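Local coordinates for protein 432aa long hypothetical deoxyribodipyrimidine photolyase (PDB 2E0I) that probably repairs pyrimidine dimers in DNA using light, with one bound FAD as catalyst and a second FAD proposed as a light-harvesting cofactor, at residues Leu244-Arg247 with Asp248-Leu252; Asn349-Ile353 with Ala354-Val358; Val364-Pro367 with Trp368-Gln371. One frame throughout, in Å; residues are numbered along the deposited sequence.

Contact 1: residues Leu244-Arg247 with Asp248-Leu252; sequences LYWR and DFFTL. With FAD (flavin-adenine dinucleotide), chain E.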
loop_
_atom_site.group_PDB
_atom_site.type_symbol
_atom_site.label_atom_id
_atom_site.label_comp_id
_atom_site.label_asym_id
_atom_site.label_seq_id
_atom_site.Cartn_x
_atom_site.Cartn_y
_atom_site.Cartn_z
ATOM N N LEU A 244 -3.005 -11.999 -4.947
ATOM C CA LEU A 244 -1.727 -11.372 -5.227
ATOM C C LEU A 244 -1.863 -10.617 -6.542
ATOM O O LEU A 244 -1.280 -9.548 -6.732
ATOM C CB LEU A 244 -0.649 -12.443 -5.358
ATOM C CG LEU A 244 0.748 -12.096 -4.866
ATOM C CD1 LEU A 244 0.692 -11.595 -3.425
ATOM C CD2 LEU A 244 1.604 -13.340 -4.947
ATOM N N TYR A 245 -2.647 -11.183 -7.453
ATOM C CA TYR A 245 -2.867 -10.587 -8.766
ATOM C C TYR A 245 -3.684 -9.303 -8.682
ATOM O O TYR A 245 -3.720 -8.531 -9.637
ATOM C CB TYR A 245 -3.539 -11.605 -9.704
ATOM C CG TYR A 245 -2.554 -12.477 -10.467
ATOM C CD1 TYR A 245 -1.818 -11.957 -11.528
ATOM C CD2 TYR A 245 -2.335 -13.815 -10.107
ATOM C CE1 TYR A 245 -0.886 -12.734 -12.215
ATOM C CE2 TYR A 245 -1.403 -14.612 -10.785
ATOM C CZ TYR A 245 -0.674 -14.061 -11.841
ATOM O OH TYR A 245 0.286 -14.812 -12.514
ATOM N N TRP A 246 -4.336 -9.059 -7.549
ATOM C CA TRP A 246 -5.108 -7.829 -7.413
ATOM C C TRP A 246 -4.197 -6.616 -7.318
ATOM O O TRP A 246 -4.616 -5.490 -7.581
ATOM C CB TRP A 246 -6.019 -7.868 -6.195
ATOM C CG TRP A 246 -7.372 -8.430 -6.493
ATOM C CD1 TRP A 246 -7.795 -9.702 -6.272
ATOM C CD2 TRP A 246 -8.482 -7.733 -7.065
ATOM N NE1 TRP A 246 -9.102 -9.843 -6.666
ATOM C CE2 TRP A 246 -9.547 -8.646 -7.156
ATOM C CE3 TRP A 246 -8.679 -6.424 -7.509
ATOM C CZ2 TRP A 246 -10.795 -8.294 -7.672
ATOM C CZ3 TRP A 246 -9.922 -6.074 -8.022
ATOM C CH2 TRP A 246 -10.962 -7.006 -8.098
ATOM N N ARG A 247 -2.949 -6.852 -6.933
ATOM C CA ARG A 247 -1.972 -5.787 -6.848
ATOM C C ARG A 247 -1.625 -5.315 -8.245
ATOM O O ARG A 247 -1.565 -4.115 -8.515
ATOM C CB ARG A 247 -0.702 -6.288 -6.202
ATOM C CG ARG A 247 -0.829 -6.586 -4.764
ATOM C CD ARG A 247 0.467 -6.235 -4.104
ATOM N NE ARG A 247 0.167 -5.783 -2.767
ATOM C CZ ARG A 247 0.537 -4.635 -2.215
ATOM N NH1 ARG A 247 1.267 -3.712 -2.835
ATOM N NH2 ARG A 247 0.127 -4.413 -0.999
ATOM N N ASP A 248 -1.360 -6.272 -9.130
ATOM C CA ASP A 248 -1.015 -5.958 -10.510
ATOM C C ASP A 248 -2.183 -5.247 -11.174
ATOM O O ASP A 248 -1.995 -4.236 -11.865
ATOM C CB ASP A 248 -0.703 -7.233 -11.290
ATOM C CG ASP A 248 0.733 -7.696 -11.122
ATOM O OD1 ASP A 248 1.196 -7.857 -9.966
ATOM O OD2 ASP A 248 1.398 -7.913 -12.160
ATOM N N PHE A 249 -3.389 -5.771 -10.957
ATOM C CA PHE A 249 -4.565 -5.186 -11.565
ATOM C C PHE A 249 -4.750 -3.710 -11.254
ATOM O O PHE A 249 -4.899 -2.888 -12.162
ATOM C CB PHE A 249 -5.822 -5.925 -11.142
ATOM C CG PHE A 249 -7.055 -5.415 -11.815
ATOM C CD1 PHE A 249 -7.262 -5.635 -13.174
ATOM C CD2 PHE A 249 -7.979 -4.650 -11.112
ATOM C CE1 PHE A 249 -8.365 -5.097 -13.826
ATOM C CE2 PHE A 249 -9.091 -4.103 -11.757
ATOM C CZ PHE A 249 -9.283 -4.325 -13.115
ATOM N N PHE A 250 -4.759 -3.362 -9.975
ATOM C CA PHE A 250 -4.947 -1.971 -9.613
ATOM C C PHE A 250 -3.795 -1.072 -10.043
ATOM O O PHE A 250 -4.014 0.071 -10.437
ATOM C CB PHE A 250 -5.197 -1.838 -8.120
ATOM C CG PHE A 250 -6.599 -2.206 -7.705
ATOM C CD1 PHE A 250 -7.698 -1.660 -8.359
ATOM C CD2 PHE A 250 -6.820 -3.075 -6.643
ATOM C CE1 PHE A 250 -8.995 -1.976 -7.965
ATOM C CE2 PHE A 250 -8.122 -3.394 -6.239
ATOM C CZ PHE A 250 -9.210 -2.843 -6.905
ATOM N N THR A 251 -2.576 -1.586 -9.983
ATOM C CA THR A 251 -1.400 -0.824 -10.395
ATOM C C THR A 251 -1.511 -0.475 -11.879
ATOM O O THR A 251 -1.368 0.691 -12.261
ATOM C CB THR A 251 -0.106 -1.644 -10.176
ATOM O OG1 THR A 251 0.101 -1.820 -8.772
ATOM C CG2 THR A 251 1.099 -0.957 -10.806
ATOM N N LEU A 252 -1.760 -1.495 -12.707
ATOM C CA LEU A 252 -1.898 -1.321 -14.151
ATOM C C LEU A 252 -3.119 -0.471 -14.487
ATOM O O LEU A 252 -3.086 0.356 -15.395
ATOM C CB LEU A 252 -1.994 -2.688 -14.826
ATOM C CG LEU A 252 -0.672 -3.458 -14.849
ATOM C CD1 LEU A 252 -0.880 -4.803 -15.503
ATOM C CD2 LEU A 252 0.378 -2.662 -15.610
HETATM P PA FAD E . -4.117 -10.949 3.302
HETATM O O1A FAD E . -3.321 -11.815 4.201
HETATM O O2A FAD E . -5.459 -11.277 2.774
HETATM O O5B FAD E . -3.250 -11.277 1.985
HETATM C C5B FAD E . -3.802 -11.165 0.672
HETATM C C4B FAD E . -2.795 -10.489 -0.261
HETATM O O4B FAD E . -3.325 -10.344 -1.590
HETATM C C3B FAD E . -2.486 -9.081 0.252
HETATM O O3B FAD E . -1.298 -9.134 1.046
HETATM C C2B FAD E . -2.162 -8.368 -1.058
HETATM O O2B FAD E . -0.869 -8.767 -1.518
HETATM C C1B FAD E . -3.247 -8.956 -1.961
HETATM N N9A FAD E . -4.564 -8.315 -1.733
HETATM C C8A FAD E . -5.551 -8.762 -0.959
HETATM N N7A FAD E . -6.611 -7.966 -1.082
HETATM C C5A FAD E . -6.298 -7.000 -1.940
HETATM C C6A FAD E . -6.966 -5.897 -2.462
HETATM N N6A FAD E . -8.226 -5.640 -2.126
HETATM N N1A FAD E . -6.324 -5.093 -3.323
HETATM C C2A FAD E . -5.075 -5.327 -3.687
HETATM N N3A FAD E . -4.412 -6.369 -3.216
HETATM C C4A FAD E . -4.989 -7.215 -2.350
HETATM N N1 FAD E . -3.364 -2.798 0.148
HETATM C C2 FAD E . -2.097 -2.201 0.102
HETATM O O2 FAD E . -1.083 -2.890 0.020
HETATM N N3 FAD E . -1.977 -0.810 0.207
HETATM C C4 FAD E . -3.127 -0.028 0.365
HETATM O O4 FAD E . -3.027 1.197 0.398
HETATM C C4X FAD E . -4.381 -0.627 0.425
HETATM N N5 FAD E . -5.511 0.161 0.671
HETATM C C5X FAD E . -6.783 -0.425 0.715
HETATM C C6 FAD E . -7.893 0.382 0.943
HETATM C C7 FAD E . -9.165 -0.180 0.954
HETATM C C7M FAD E . -10.371 0.735 1.177
HETATM C C8 FAD E . -9.322 -1.549 0.743
HETATM C C8M FAD E . -10.711 -2.192 0.721
HETATM C C9 FAD E . -8.205 -2.348 0.517
HETATM C C9A FAD E . -6.927 -1.794 0.493
HETATM N N10 FAD E . -5.791 -2.586 0.245
HETATM C C10 FAD E . -4.512 -2.010 0.312
HETATM C "C1'" FAD E . -5.937 -4.035 -0.049
HETATM C "C2'" FAD E . -5.898 -5.016 1.126
HETATM O "O2'" FAD E . -6.849 -4.641 2.125
HETATM C "C3'" FAD E . -4.503 -5.135 1.745
HETATM O "O3'" FAD E . -3.558 -5.461 0.723
HETATM C "C4'" FAD E . -4.459 -6.232 2.812
HETATM O "O4'" FAD E . -5.429 -5.969 3.830
HETATM C "C5'" FAD E . -3.071 -6.324 3.449
HETATM O "O5'" FAD E . -3.054 -7.280 4.515
HETATM P P FAD E . -2.568 -8.797 4.282
HETATM O O1P FAD E . -1.265 -8.756 3.581
HETATM O O2P FAD E . -2.637 -9.482 5.592
HETATM O O3P FAD E . -3.683 -9.395 3.282
#

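Contact 2: residues Asn349-Ile353 with Ala354-Val358; sequences NWQWI and ASTGV. With FAD (flavin-adenine dinucleotide), chain E.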
loop_
_atom_site.group_PDB
_atom_site.type_symbol
_atom_site.label_atom_id
_atom_site.label_comp_id
_atom_site.label_asym_id
_atom_site.label_seq_id
_atom_site.Cartn_x
_atom_site.Cartn_y
_atom_site.Cartn_z
ATOM N N ASN A 349 -8.950 0.459 -4.674
ATOM C CA ASN A 349 -9.870 -0.085 -3.695
ATOM C C ASN A 349 -10.937 0.903 -3.252
ATOM O O ASN A 349 -12.102 0.531 -3.135
ATOM C CB ASN A 349 -9.087 -0.612 -2.500
ATOM C CG ASN A 349 -8.622 -2.050 -2.697
ATOM O OD1 ASN A 349 -9.399 -2.986 -2.527
ATOM N ND2 ASN A 349 -7.357 -2.229 -3.062
ATOM N N TRP A 350 -10.562 2.159 -3.014
ATOM C CA TRP A 350 -11.555 3.140 -2.595
ATOM C C TRP A 350 -12.623 3.325 -3.658
ATOM O O TRP A 350 -13.821 3.288 -3.368
ATOM C CB TRP A 350 -10.911 4.493 -2.278
ATOM C CG TRP A 350 -10.404 4.578 -0.868
ATOM C CD1 TRP A 350 -9.128 4.339 -0.433
ATOM C CD2 TRP A 350 -11.185 4.844 0.306
ATOM N NE1 TRP A 350 -9.070 4.436 0.943
ATOM C CE2 TRP A 350 -10.316 4.745 1.420
ATOM C CE3 TRP A 350 -12.530 5.151 0.525
ATOM C CZ2 TRP A 350 -10.751 4.942 2.725
ATOM C CZ3 TRP A 350 -12.966 5.347 1.825
ATOM C CH2 TRP A 350 -12.080 5.243 2.908
ATOM N N GLN A 351 -12.194 3.511 -4.896
ATOM C CA GLN A 351 -13.149 3.707 -5.971
ATOM C C GLN A 351 -14.025 2.480 -6.131
ATOM O O GLN A 351 -15.208 2.584 -6.426
ATOM C CB GLN A 351 -12.418 4.006 -7.273
ATOM C CG GLN A 351 -11.536 5.222 -7.187
ATOM C CD GLN A 351 -11.712 6.107 -8.376
ATOM O OE1 GLN A 351 -12.848 6.408 -8.756
ATOM N NE2 GLN A 351 -10.599 6.540 -8.981
ATOM N N TRP A 352 -13.436 1.310 -5.941
ATOM C CA TRP A 352 -14.182 0.072 -6.061
ATOM C C TRP A 352 -15.332 0.112 -5.068
ATOM O O TRP A 352 -16.477 -0.111 -5.411
ATOM C CB TRP A 352 -13.277 -1.117 -5.743
ATOM C CG TRP A 352 -13.841 -2.456 -6.146
ATOM C CD1 TRP A 352 -13.693 -3.074 -7.352
ATOM C CD2 TRP A 352 -14.657 -3.330 -5.348
ATOM N NE1 TRP A 352 -14.364 -4.276 -7.360
ATOM C CE2 TRP A 352 -14.966 -4.457 -6.144
ATOM C CE3 TRP A 352 -15.158 -3.268 -4.039
ATOM C CZ2 TRP A 352 -15.756 -5.517 -5.675
ATOM C CZ3 TRP A 352 -15.945 -4.326 -3.569
ATOM C CH2 TRP A 352 -16.234 -5.433 -4.388
ATOM N N ILE A 353 -15.010 0.402 -3.822
ATOM C CA ILE A 353 -16.005 0.460 -2.772
ATOM C C ILE A 353 -17.057 1.545 -2.988
ATOM O O ILE A 353 -18.236 1.335 -2.725
ATOM C CB ILE A 353 -15.310 0.655 -1.403
ATOM C CG1 ILE A 353 -15.298 -0.667 -0.658
ATOM C CG2 ILE A 353 -16.023 1.699 -0.572
ATOM C CD1 ILE A 353 -16.696 -1.212 -0.399
ATOM N N ALA A 354 -16.626 2.707 -3.463
ATOM C CA ALA A 354 -17.538 3.819 -3.694
ATOM C C ALA A 354 -18.306 3.594 -4.972
ATOM O O ALA A 354 -19.116 4.422 -5.377
ATOM C CB ALA A 354 -16.754 5.122 -3.787
ATOM N N SER A 355 -18.044 2.452 -5.589
ATOM C CA SER A 355 -18.649 2.072 -6.855
ATOM C C SER A 355 -18.586 3.201 -7.880
ATOM O O SER A 355 -19.587 3.584 -8.486
ATOM C CB SER A 355 -20.088 1.549 -6.661
ATOM O OG SER A 355 -20.847 2.353 -5.787
ATOM N N THR A 356 -17.381 3.736 -8.042
ATOM C CA THR A 356 -17.095 4.779 -9.013
ATOM C C THR A 356 -15.907 4.214 -9.766
ATOM O O THR A 356 -15.271 4.906 -10.553
ATOM C CB THR A 356 -16.654 6.104 -8.361
ATOM O OG1 THR A 356 -15.422 5.910 -7.657
ATOM C CG2 THR A 356 -17.711 6.608 -7.403
ATOM N N GLY A 357 -15.617 2.942 -9.501
ATOM C CA GLY A 357 -14.500 2.275 -10.139
ATOM C C GLY A 357 -14.811 1.015 -10.930
ATOM O O GLY A 357 -15.813 0.928 -11.635
ATOM N N VAL A 358 -13.930 0.029 -10.801
ATOM C CA VAL A 358 -14.042 -1.232 -11.518
ATOM C C VAL A 358 -15.282 -2.055 -11.221
ATOM O O VAL A 358 -15.760 -2.789 -12.083
ATOM C CB VAL A 358 -12.781 -2.077 -11.294
ATOM C CG1 VAL A 358 -13.057 -3.540 -11.579
ATOM C CG2 VAL A 358 -11.675 -1.565 -12.208
HETATM P PA FAD E . -4.117 -10.949 3.302
HETATM O O1A FAD E . -3.321 -11.815 4.201
HETATM O O2A FAD E . -5.459 -11.277 2.774
HETATM O O5B FAD E . -3.250 -11.277 1.985
HETATM C C5B FAD E . -3.802 -11.165 0.672
HETATM C C4B FAD E . -2.795 -10.489 -0.261
HETATM O O4B FAD E . -3.325 -10.344 -1.590
HETATM C C3B FAD E . -2.486 -9.081 0.252
HETATM O O3B FAD E . -1.298 -9.134 1.046
HETATM C C2B FAD E . -2.162 -8.368 -1.058
HETATM O O2B FAD E . -0.869 -8.767 -1.518
HETATM C C1B FAD E . -3.247 -8.956 -1.961
HETATM N N9A FAD E . -4.564 -8.315 -1.733
HETATM C C8A FAD E . -5.551 -8.762 -0.959
HETATM N N7A FAD E . -6.611 -7.966 -1.082
HETATM C C5A FAD E . -6.298 -7.000 -1.940
HETATM C C6A FAD E . -6.966 -5.897 -2.462
HETATM N N6A FAD E . -8.226 -5.640 -2.126
HETATM N N1A FAD E . -6.324 -5.093 -3.323
HETATM C C2A FAD E . -5.075 -5.327 -3.687
HETATM N N3A FAD E . -4.412 -6.369 -3.216
HETATM C C4A FAD E . -4.989 -7.215 -2.350
HETATM N N1 FAD E . -3.364 -2.798 0.148
HETATM C C2 FAD E . -2.097 -2.201 0.102
HETATM O O2 FAD E . -1.083 -2.890 0.020
HETATM N N3 FAD E . -1.977 -0.810 0.207
HETATM C C4 FAD E . -3.127 -0.028 0.365
HETATM O O4 FAD E . -3.027 1.197 0.398
HETATM C C4X FAD E . -4.381 -0.627 0.425
HETATM N N5 FAD E . -5.511 0.161 0.671
HETATM C C5X FAD E . -6.783 -0.425 0.715
HETATM C C6 FAD E . -7.893 0.382 0.943
HETATM C C7 FAD E . -9.165 -0.180 0.954
HETATM C C7M FAD E . -10.371 0.735 1.177
HETATM C C8 FAD E . -9.322 -1.549 0.743
HETATM C C8M FAD E . -10.711 -2.192 0.721
HETATM C C9 FAD E . -8.205 -2.348 0.517
HETATM C C9A FAD E . -6.927 -1.794 0.493
HETATM N N10 FAD E . -5.791 -2.586 0.245
HETATM C C10 FAD E . -4.512 -2.010 0.312
HETATM C "C1'" FAD E . -5.937 -4.035 -0.049
HETATM C "C2'" FAD E . -5.898 -5.016 1.126
HETATM O "O2'" FAD E . -6.849 -4.641 2.125
HETATM C "C3'" FAD E . -4.503 -5.135 1.745
HETATM O "O3'" FAD E . -3.558 -5.461 0.723
HETATM C "C4'" FAD E . -4.459 -6.232 2.812
HETATM O "O4'" FAD E . -5.429 -5.969 3.830
HETATM C "C5'" FAD E . -3.071 -6.324 3.449
HETATM O "O5'" FAD E . -3.054 -7.280 4.515
HETATM P P FAD E . -2.568 -8.797 4.282
HETATM O O1P FAD E . -1.265 -8.756 3.581
HETATM O O2P FAD E . -2.637 -9.482 5.592
HETATM O O3P FAD E . -3.683 -9.395 3.282
#

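Contact 3: residues Val364-Pro367 with Trp368-Gln371; sequences VFNP and WKQQ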
loop_
_atom_site.group_PDB
_atom_site.type_symbol
_atom_site.label_atom_id
_atom_site.label_comp_id
_atom_site.label_asym_id
_atom_site.label_seq_id
_atom_site.Cartn_x
_atom_site.Cartn_y
_atom_site.Cartn_z
ATOM N N VAL A 364 -23.690 -2.740 -1.313
ATOM C CA VAL A 364 -24.002 -2.245 0.022
ATOM C C VAL A 364 -23.863 -3.343 1.076
ATOM O O VAL A 364 -24.152 -4.504 0.811
ATOM C CB VAL A 364 -25.431 -1.672 0.084
ATOM C CG1 VAL A 364 -26.422 -2.715 -0.332
ATOM C CG2 VAL A 364 -25.737 -1.207 1.488
ATOM N N PHE A 365 -23.409 -2.968 2.268
ATOM C CA PHE A 365 -23.229 -3.913 3.366
ATOM C C PHE A 365 -24.046 -3.483 4.573
ATOM O O PHE A 365 -24.257 -2.294 4.805
ATOM C CB PHE A 365 -21.761 -3.982 3.792
ATOM C CG PHE A 365 -20.840 -4.485 2.728
ATOM C CD1 PHE A 365 -20.929 -5.799 2.280
ATOM C CD2 PHE A 365 -19.878 -3.644 2.170
ATOM C CE1 PHE A 365 -20.071 -6.273 1.289
ATOM C CE2 PHE A 365 -19.014 -4.104 1.178
ATOM C CZ PHE A 365 -19.110 -5.423 0.736
ATOM N N ASN A 366 -24.506 -4.456 5.348
ATOM C CA ASN A 366 -25.263 -4.156 6.547
ATOM C C ASN A 366 -24.272 -4.162 7.705
ATOM O O ASN A 366 -23.779 -5.213 8.111
ATOM C CB ASN A 366 -26.331 -5.213 6.787
ATOM C CG ASN A 366 -27.226 -4.863 7.945
ATOM O OD1 ASN A 366 -26.756 -4.446 9.011
ATOM N ND2 ASN A 366 -28.528 -5.032 7.752
ATOM N N PRO A 367 -23.961 -2.984 8.250
ATOM C CA PRO A 367 -23.018 -2.877 9.362
ATOM C C PRO A 367 -23.239 -3.901 10.457
ATOM O O PRO A 367 -22.325 -4.620 10.834
ATOM C CB PRO A 367 -23.239 -1.457 9.858
ATOM C CG PRO A 367 -23.560 -0.727 8.600
ATOM C CD PRO A 367 -24.516 -1.663 7.905
ATOM N N TRP A 368 -24.461 -3.974 10.962
ATOM C CA TRP A 368 -24.768 -4.896 12.041
ATOM C C TRP A 368 -24.691 -6.357 11.637
ATOM O O TRP A 368 -24.187 -7.183 12.392
ATOM C CB TRP A 368 -26.140 -4.561 12.616
ATOM C CG TRP A 368 -26.240 -3.117 12.946
ATOM C CD1 TRP A 368 -26.805 -2.149 12.179
ATOM C CD2 TRP A 368 -25.645 -2.448 14.073
ATOM N NE1 TRP A 368 -26.597 -0.914 12.748
ATOM C CE2 TRP A 368 -25.888 -1.066 13.910
ATOM C CE3 TRP A 368 -24.929 -2.883 15.201
ATOM C CZ2 TRP A 368 -25.439 -0.109 14.830
ATOM C CZ3 TRP A 368 -24.481 -1.930 16.120
ATOM C CH2 TRP A 368 -24.739 -0.558 15.925
ATOM N N LYS A 369 -25.187 -6.681 10.452
ATOM C CA LYS A 369 -25.134 -8.057 9.985
ATOM C C LYS A 369 -23.681 -8.468 9.813
ATOM O O LYS A 369 -23.254 -9.528 10.274
ATOM C CB LYS A 369 -25.885 -8.202 8.656
ATOM C CG LYS A 369 -27.318 -8.663 8.829
ATOM C CD LYS A 369 -28.084 -8.679 7.521
ATOM C CE LYS A 369 -29.351 -9.530 7.652
ATOM N NZ LYS A 369 -30.134 -9.229 8.899
ATOM N N GLN A 370 -22.929 -7.599 9.154
ATOM C CA GLN A 370 -21.518 -7.813 8.890
ATOM C C GLN A 370 -20.764 -7.991 10.210
ATOM O O GLN A 370 -20.021 -8.957 10.396
ATOM C CB GLN A 370 -20.968 -6.602 8.130
ATOM C CG GLN A 370 -19.833 -6.914 7.185
ATOM C CD GLN A 370 -20.304 -7.644 5.956
ATOM O OE1 GLN A 370 -19.507 -8.058 5.117
ATOM N NE2 GLN A 370 -21.613 -7.803 5.841
ATOM N N GLN A 371 -20.966 -7.043 11.118
ATOM C CA GLN A 371 -20.329 -7.060 12.427
ATOM C C GLN A 371 -20.552 -8.381 13.147
ATOM O O GLN A 371 -19.625 -8.952 13.727
ATOM C CB GLN A 371 -20.881 -5.922 13.292
ATOM C CG GLN A 371 -20.392 -5.951 14.729
ATOM C CD GLN A 371 -20.943 -4.811 15.562
ATOM O OE1 GLN A 371 -20.693 -3.643 15.277
ATOM N NE2 GLN A 371 -21.697 -5.149 16.599
#

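Contact 1: residues Leu244-Arg247 with Asp248-Leu252
The six-membered ring of Trp246 meets Phe250 obliquely, with Trp246 CE3 3.3 Å from Phe250 CE2 and the ring planes turned 38° apart. One face of Phe250 carries Phe249 CD2 over its rim, while FAD N1A lies at its edge, 3.8 Å from Phe250 CE2. Phe249 also approaches Trp246, Phe249 CD2 lying 3.9 Å from Trp246 CZ3, but here the planes stand at 82°; the three rings form an aromatic cluster along a single helix. Beyond it, Phe140 stacks on Trp246. Arg247 heads for the cofactor instead. Its chain bends at chi2 and chi3 and brings NE to the adenosine ribose, in a weak hydrogen bond of 3.4 Å to FAD O2B. On the backbone, Arg247 O accepts two bonds, from Thr251 N at 3.1 Å and Thr251 OG1 at 2.8 Å, the donors arriving from opposite faces of the carbonyl plane. Asp248 points its carboxylate off the helix, OD2 accepting from Leu129 N and Thr130 N. The side chains thus divide the work: Phe250 sets its ring edge, and Trp246 its CB, against the adenine, Arg247 lends one weak N-H bond to the ribose, and Asp248 bonds to backbone amides of a loop.

Contact 2: residues Asn349-Ile353 with Ala354-Val358
Gln351 reaches forward to Thr356 along its whole length. Its CB lies 3.6 Å from Thr356 OG1, with Gly357 CA also close; the chain then bends at chi2, CG and CD pass alongside the threonine hydroxyl, and OE1 accepts from Thr356 OG1 at 2.8 Å. That donor sits in the carbonyl plane, on a lone pair, and the two side chains cross at about a right angle; a chi1 of 63° places Thr356 OG1 between its own backbone N and carbonyl carbon, facing OE1. Tyr265 N also donates to OE1, and NE2 bonds to Asn347 OD1, so both ends of the amide are engaged. A leucine here would probably leave the Thr356 hydroxyl and Tyr265 N without their acceptor and weaken the fastening of the loop to the helix. The backbone is capped as well: Ser355 takes a positive phi of 48°, Thr356 N returns to Gln351 O at 2.9 Å and Ser355 N to Trp352 O at 3.0 Å, a Schellman motif ending helix 343-353. Earlier on the same helix, Asn349 pairs with the adenine edge, accepting from FAD N6A at 2.9 Å through OD1 and donating from ND2 to FAD N1A at 3.1 Å. Around this helix end, Trp350 packs on helices 309-322 and 327-337, its ring face also carrying FAD C7M, while Val358, its CB 4.2 Å from the edge of Trp352 at CD1, leans on helix 238-256.

Contact 3: residues Val364-Pro367 with Trp368-Gln371
Asn366 overlaps the aliphatic stem of Lys369, CB against CB at 3.6 Å and ND2 beside CD at 3.7 Å, the two side chains running obliquely past each other. With CG anti to the backbone N (chi1 -174°), the asparagine amide swings forward over the start of the following helix, and OD1 accepts from Lys369 N at 3.1 Å. The N-H points almost straight at the oxygen, 168°, yet the donor stands well above the amide carbonyl plane and so uses neither lone pair squarely. OD1 also lies 3.7 Å from Trp368 CB. This is an N-cap: Asn366 precedes helix 367-374, and its side-chain oxygen accepts from an amide of the first turn, the usual role of a residue at this position. The first regular backbone bonds start at once, Gln370 N to Asn366 O at 2.7 Å and Gln371 N to Pro367 O at 2.8 Å. Pro367 occupies the first helical position, where its lack of an N-H costs no intrahelical bond, and its CB sits over one face of the Trp368 indole, offset toward the rim. Other parts of the fold cover some of the turn: Tyr400 meets Trp368 edge-to-face, and Trp414 of helix 414-427 touches both Asn366 and Pro367. Gln370, bent at chi2, turns its amide back to Phe365, with OE1 3.9 Å from CD1 and the amide and ring planes 51° apart; Arg310 NH2 donates to that OE1. From its buried place on the helix, Gln371 extends straight beyond CG, its OE1 accepting from Ile293 N and its NE2 donating to Ile396 O and His397 ND1.

Overall arrangement
From the N terminus, contact 1 comes first, inside helix 238-256; contact 2 follows at the C-terminal end of helix 343-353, and contact 3 at the start of helix 367-374. The three lie in series, each on a continuous piece of chain, so none closes a long loop and none nests or crosses. Contacts 1 and 2 bring two helices distant in sequence to the same FAD and touch directly, Phe250 CE2 lying 3.5 Å from Asn349 ND2. Contacts 2 and 3 touch across the loop that joins them, Ile353 CD1 packing on Phe365 CE2 at 4.0 Å. Contact 3 does not touch contact 1, their nearest atoms being about 12 Å apart.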